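PDB 3SKV: SsfX3, which probably transfers a salicylyl group onto a tetracycline intermediate during antibiotic biosynthesis, as an acyltransferase of the GDSL/SGNH family. Local coordinates for residues S291-F296 against W339-G344; D193-G198 against T357-V362. The protein carries 1 engineered substitution. All blocks are in the same frame, centred on the assembly; numbering follows the deposited sequence.

Contact 1 (S291-F296 against W339-G344); sequences SVYSPF and WGPERG
Tyr293 and Val292 meet Trp339, Gly340 and Pro341 where two loops of the GDSL/SGNH domain run together, the first leaving the parallel-sheet strand 286-290 and the second following the short helix 335-338. One backbone hydrogen bond joins them: Tyr293 N donates to Trp339 O over 2.9 Å. It is fairly straight at the hydrogen, with an N-H...O angle of 158°.

A CH-pi contact adds to it. Tyr293 carries its ring anti to the backbone N (chi1 174°), which lays one face against Pro341. Pro341 CB stands 3.9 Å from the centroid of that ring, only 6° off its normal. Pro341 CG reaches along the same ring to Tyr293 CD1 at 3.6 Å. A proline suits the spot twice: its compact, restrained ring offers C-H groups to the tyrosine face, and its fixed phi fits the second position of the type I turn from Gly340 to Arg343. The phenol oxygen of Tyr293 is hydrogen-bonded to Glu299, so the ring is held at both ends.

Apolar contact covers the other part. The branched Val292 straddles the root of the indole, CG2 lying 3.6 Å from Trp339 CB while CG1 comes to 3.7 Å from Trp339 CD1. Behind the indole, Arg343 CG lies over one of its faces, so the buried ring is packed by the turn that follows it as well, and its NE1 is hydrogen-bonded to Tyr348.

Glycine suits position 340, since with Glu342 as it lies a CB would run into Glu342 OE1; the other carboxylate oxygen, OE2, accepts a weak bond from Gly340 N. At the edge of the indole, in its plane, Tyr293 O sits 3.6 Å from Trp339 CD1.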
# COMPACT_ATOMS: atom_id res chain seq x y z
N SER A 291 -11.05 4.36 12.28
CA SER A 291 -11.49 3.34 11.35
C SER A 291 -12.72 3.73 10.50
O SER A 291 -13.68 4.39 10.95
CB SER A 291 -11.71 2.03 12.08
OG SER A 291 -10.45 1.56 12.52
N VAL A 292 -12.65 3.31 9.26
CA VAL A 292 -13.70 3.42 8.25
C VAL A 292 -14.92 2.54 8.72
O VAL A 292 -14.76 1.65 9.56
CB VAL A 292 -12.97 2.95 6.97
CG1 VAL A 292 -13.67 1.85 6.19
CG2 VAL A 292 -12.54 4.12 6.09
N TYR A 293 -16.13 2.80 8.24
CA TYR A 293 -17.27 2.00 8.64
C TYR A 293 -17.19 0.56 8.09
O TYR A 293 -17.03 0.34 6.88
CB TYR A 293 -18.59 2.68 8.24
CG TYR A 293 -19.83 1.84 8.50
CD1 TYR A 293 -20.43 1.82 9.76
CD2 TYR A 293 -20.43 1.10 7.48
CE1 TYR A 293 -21.58 1.06 10.00
CE2 TYR A 293 -21.55 0.32 7.72
CZ TYR A 293 -22.13 0.30 8.98
OH TYR A 293 -23.26 -0.44 9.21
N SER A 294 -17.35 -0.41 8.99
CA SER A 294 -17.39 -1.82 8.65
C SER A 294 -18.81 -2.35 8.91
O SER A 294 -19.27 -2.34 10.05
CB SER A 294 -16.35 -2.60 9.45
OG SER A 294 -16.64 -3.98 9.44
N PRO A 295 -19.54 -2.84 7.89
CA PRO A 295 -20.90 -3.36 8.13
C PRO A 295 -20.95 -4.48 9.17
O PRO A 295 -21.88 -4.51 10.00
CB PRO A 295 -21.36 -3.80 6.74
CG PRO A 295 -20.54 -2.96 5.79
CD PRO A 295 -19.19 -2.91 6.46
N PHE A 296 -19.90 -5.35 9.20
CA PHE A 296 -19.82 -6.44 10.18
C PHE A 296 -19.48 -5.94 11.59
O PHE A 296 -20.32 -6.06 12.49
CB PHE A 296 -18.86 -7.57 9.72
CG PHE A 296 -18.77 -8.71 10.71
CD1 PHE A 296 -19.78 -9.66 10.79
CD2 PHE A 296 -17.68 -8.81 11.58
CE1 PHE A 296 -19.71 -10.69 11.74
CE2 PHE A 296 -17.62 -9.83 12.54
CZ PHE A 296 -18.63 -10.77 12.61
N TRP A 339 -15.49 6.79 4.54
CA TRP A 339 -16.30 5.67 4.11
C TRP A 339 -17.28 5.32 5.23
O TRP A 339 -16.96 4.53 6.12
CB TRP A 339 -15.35 4.49 3.81
CG TRP A 339 -16.03 3.30 3.22
CD1 TRP A 339 -16.57 2.25 3.90
CD2 TRP A 339 -16.26 3.04 1.83
NE1 TRP A 339 -17.12 1.35 3.02
CE2 TRP A 339 -16.92 1.79 1.74
CE3 TRP A 339 -15.96 3.74 0.64
CZ2 TRP A 339 -17.28 1.22 0.52
CZ3 TRP A 339 -16.30 3.16 -0.57
CH2 TRP A 339 -16.96 1.92 -0.62
N GLY A 340 -18.46 5.91 5.19
CA GLY A 340 -19.46 5.71 6.22
C GLY A 340 -20.58 4.72 5.91
O GLY A 340 -20.54 4.04 4.88
N PRO A 341 -21.60 4.68 6.81
CA PRO A 341 -22.74 3.75 6.64
C PRO A 341 -23.64 4.03 5.44
O PRO A 341 -24.35 3.14 4.98
CB PRO A 341 -23.52 3.88 7.95
CG PRO A 341 -22.62 4.60 8.90
CD PRO A 341 -21.75 5.47 8.06
N GLU A 342 -23.60 5.27 4.93
CA GLU A 342 -24.37 5.72 3.77
C GLU A 342 -23.85 5.12 2.44
O GLU A 342 -24.50 5.26 1.39
CB GLU A 342 -24.48 7.27 3.73
CG GLU A 342 -23.20 8.04 3.43
CD GLU A 342 -21.99 7.69 4.27
OE1 GLU A 342 -22.07 7.77 5.52
OE2 GLU A 342 -20.97 7.26 3.67
N ARG A 343 -22.68 4.45 2.49
CA ARG A 343 -22.08 3.78 1.34
C ARG A 343 -22.86 2.51 1.06
O ARG A 343 -22.83 1.57 1.85
CB ARG A 343 -20.59 3.48 1.61
CG ARG A 343 -19.62 4.24 0.71
CD ARG A 343 -19.99 5.71 0.56
NE ARG A 343 -18.86 6.59 0.85
CZ ARG A 343 -18.59 7.70 0.18
NH1 ARG A 343 -19.38 8.09 -0.82
NH2 ARG A 343 -17.54 8.44 0.50
N GLY A 344 -23.57 2.52 -0.07
CA GLY A 344 -24.42 1.41 -0.49
C GLY A 344 -23.72 0.16 -0.97
O GLY A 344 -22.53 0.16 -1.24

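Contact 2 (D193-G198 against T357-V362); sequences DSICHG and THPNAV
Ile195 leans on His358, bringing the loop after strand 187-192 against the loop that leads into helix 361-377. The dense part of this small contact is the isoleucine itself. Its CG2 approaches His358 NE2 at 3.9 Å, and its CD1 reaches across to Thr357 O at 3.8 Å. Chi1 of 60° wedges CG1 between the backbone N and carbonyl carbon of Ile195, and the extended chi2 (161°) carries CD1 onward to the backbone of the partner loop. A branched side chain suits the place because its two arms can touch imidazole and backbone at once. At the edge of the His358 ring, near its plane, a polar atom also approaches: Cys196 O, 3.8 Å from CD2.

The rest is looser. Ile195 CD1 and Pro359 CD are 4.3 Å apart, no hydrogen bond crosses between the loops, and the site lies at the surface. The side chain of Cys196 turns instead to Leu162 and Ala226.

With an alanine here in place of Ile195, CB would still touch the imidazole, but the loss of CG2 and CD1 would probably thin the packing beside NE2 and open a gap next to Thr357 O and Pro359. The other ring nitrogen, ND1, is hydrogen-bonded to Glu350.

Asp193 and Ser194 belong to the Gly-Asp-Ser signature, whose serine is the nucleophile in this family. His358-Pro359 is consistent with its histidine block, though Tyr355 stands where Asp is usual. At 8.6 Å, Ser194 OG and His358 NE2 are not in direct contact in this model, but their loops lie on the same side of the domain, as in GDSL/SGNH active sites.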
# COMPACT_ATOMS: atom_id res chain seq x y z
N ASP A 193 -5.46 0.04 8.57
CA ASP A 193 -6.64 -0.63 8.00
C ASP A 193 -6.69 -2.12 8.37
O ASP A 193 -5.66 -2.76 8.60
CB ASP A 193 -6.79 -0.39 6.48
CG ASP A 193 -7.12 1.05 6.13
OD1 ASP A 193 -8.24 1.51 6.49
OD2 ASP A 193 -6.28 1.71 5.46
N SER A 194 -7.89 -2.67 8.41
CA SER A 194 -8.10 -4.07 8.77
C SER A 194 -8.28 -4.99 7.57
O SER A 194 -8.41 -6.22 7.73
CB SER A 194 -9.25 -4.21 9.77
OG SER A 194 -10.35 -3.41 9.36
N ILE A 195 -8.19 -4.40 6.35
CA ILE A 195 -8.34 -5.12 5.08
C ILE A 195 -7.19 -4.94 4.12
O ILE A 195 -6.53 -3.91 4.11
CB ILE A 195 -9.69 -4.83 4.36
CG1 ILE A 195 -9.86 -3.33 4.03
CG2 ILE A 195 -10.89 -5.46 5.12
CD1 ILE A 195 -10.89 -3.00 2.97
N CYS A 196 -7.01 -5.94 3.24
CA CYS A 196 -6.05 -5.91 2.15
C CYS A 196 -6.66 -5.01 1.10
O CYS A 196 -7.82 -5.17 0.72
CB CYS A 196 -5.82 -7.32 1.60
SG CYS A 196 -5.43 -8.55 2.88
N HIS A 197 -5.88 -4.02 0.67
CA HIS A 197 -6.32 -3.02 -0.29
C HIS A 197 -6.37 -3.46 -1.73
O HIS A 197 -6.99 -2.78 -2.55
CB HIS A 197 -5.53 -1.73 -0.13
CG HIS A 197 -5.69 -1.12 1.23
ND1 HIS A 197 -6.94 -0.99 1.83
CD2 HIS A 197 -4.76 -0.59 2.05
CE1 HIS A 197 -6.72 -0.39 2.98
NE2 HIS A 197 -5.42 -0.13 3.16
N GLY A 198 -5.73 -4.58 -2.05
CA GLY A 198 -5.72 -5.09 -3.42
C GLY A 198 -7.05 -5.70 -3.81
O GLY A 198 -7.38 -5.76 -4.99
N THR A 357 -17.32 -6.31 2.82
CA THR A 357 -16.09 -5.93 3.50
C THR A 357 -15.15 -5.11 2.62
O THR A 357 -14.49 -4.20 3.12
CB THR A 357 -15.42 -7.15 4.20
OG1 THR A 357 -15.27 -8.21 3.28
CG2 THR A 357 -16.23 -7.67 5.42
N HIS A 358 -15.10 -5.42 1.32
CA HIS A 358 -14.20 -4.78 0.35
C HIS A 358 -14.91 -3.91 -0.69
O HIS A 358 -15.91 -4.35 -1.24
CB HIS A 358 -13.37 -5.86 -0.38
CG HIS A 358 -12.54 -6.72 0.55
ND1 HIS A 358 -13.00 -7.96 0.98
CD2 HIS A 358 -11.34 -6.47 1.12
CE1 HIS A 358 -12.04 -8.44 1.76
NE2 HIS A 358 -11.03 -7.58 1.88
N PRO A 359 -14.36 -2.72 -1.05
CA PRO A 359 -14.96 -1.94 -2.15
C PRO A 359 -14.68 -2.62 -3.50
O PRO A 359 -13.68 -3.33 -3.65
CB PRO A 359 -14.22 -0.60 -2.10
CG PRO A 359 -13.43 -0.60 -0.82
CD PRO A 359 -13.16 -2.03 -0.51
N ASN A 360 -15.58 -2.43 -4.47
CA ASN A 360 -15.41 -2.97 -5.81
C ASN A 360 -14.55 -1.95 -6.62
O ASN A 360 -14.04 -0.98 -6.02
CB ASN A 360 -16.76 -3.28 -6.48
CG ASN A 360 -17.75 -2.17 -6.43
OD1 ASN A 360 -17.43 -0.97 -6.54
ND2 ASN A 360 -19.00 -2.57 -6.34
N ALA A 361 -14.36 -2.15 -7.94
CA ALA A 361 -13.56 -1.23 -8.75
C ALA A 361 -14.05 0.25 -8.62
O ALA A 361 -13.24 1.12 -8.35
CB ALA A 361 -13.51 -1.69 -10.19
N VAL A 362 -15.40 0.51 -8.72
CA VAL A 362 -15.96 1.86 -8.56
C VAL A 362 -15.75 2.34 -7.11
O VAL A 362 -15.32 3.48 -6.91
CB VAL A 362 -17.42 1.96 -9.06
CG1 VAL A 362 -18.13 3.22 -8.57
CG2 VAL A 362 -17.47 1.90 -10.58

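Overall arrangement
Contact 2 closes a long excursion of the chain, from 193-198 to 357-362, and contact 1 is nested inside it. Their centres lie about 12 Å apart, on the same side of the molecule, with contact 2 about 11 Å from the chain's centre and contact 1 about 20 Å. They touch through Trp339 CH2 and Pro359 CB, 4.0 Å apart, so the indole spans the two. Tyr348 is a further tie: its hydroxyl is bonded to Trp339 NE1, while its carbonyl accepts a weak bond from Asn360. Contact 2 joins the loops that carry the probable catalytic serine and histidine, and contact 1 meets the histidine loop through its indole.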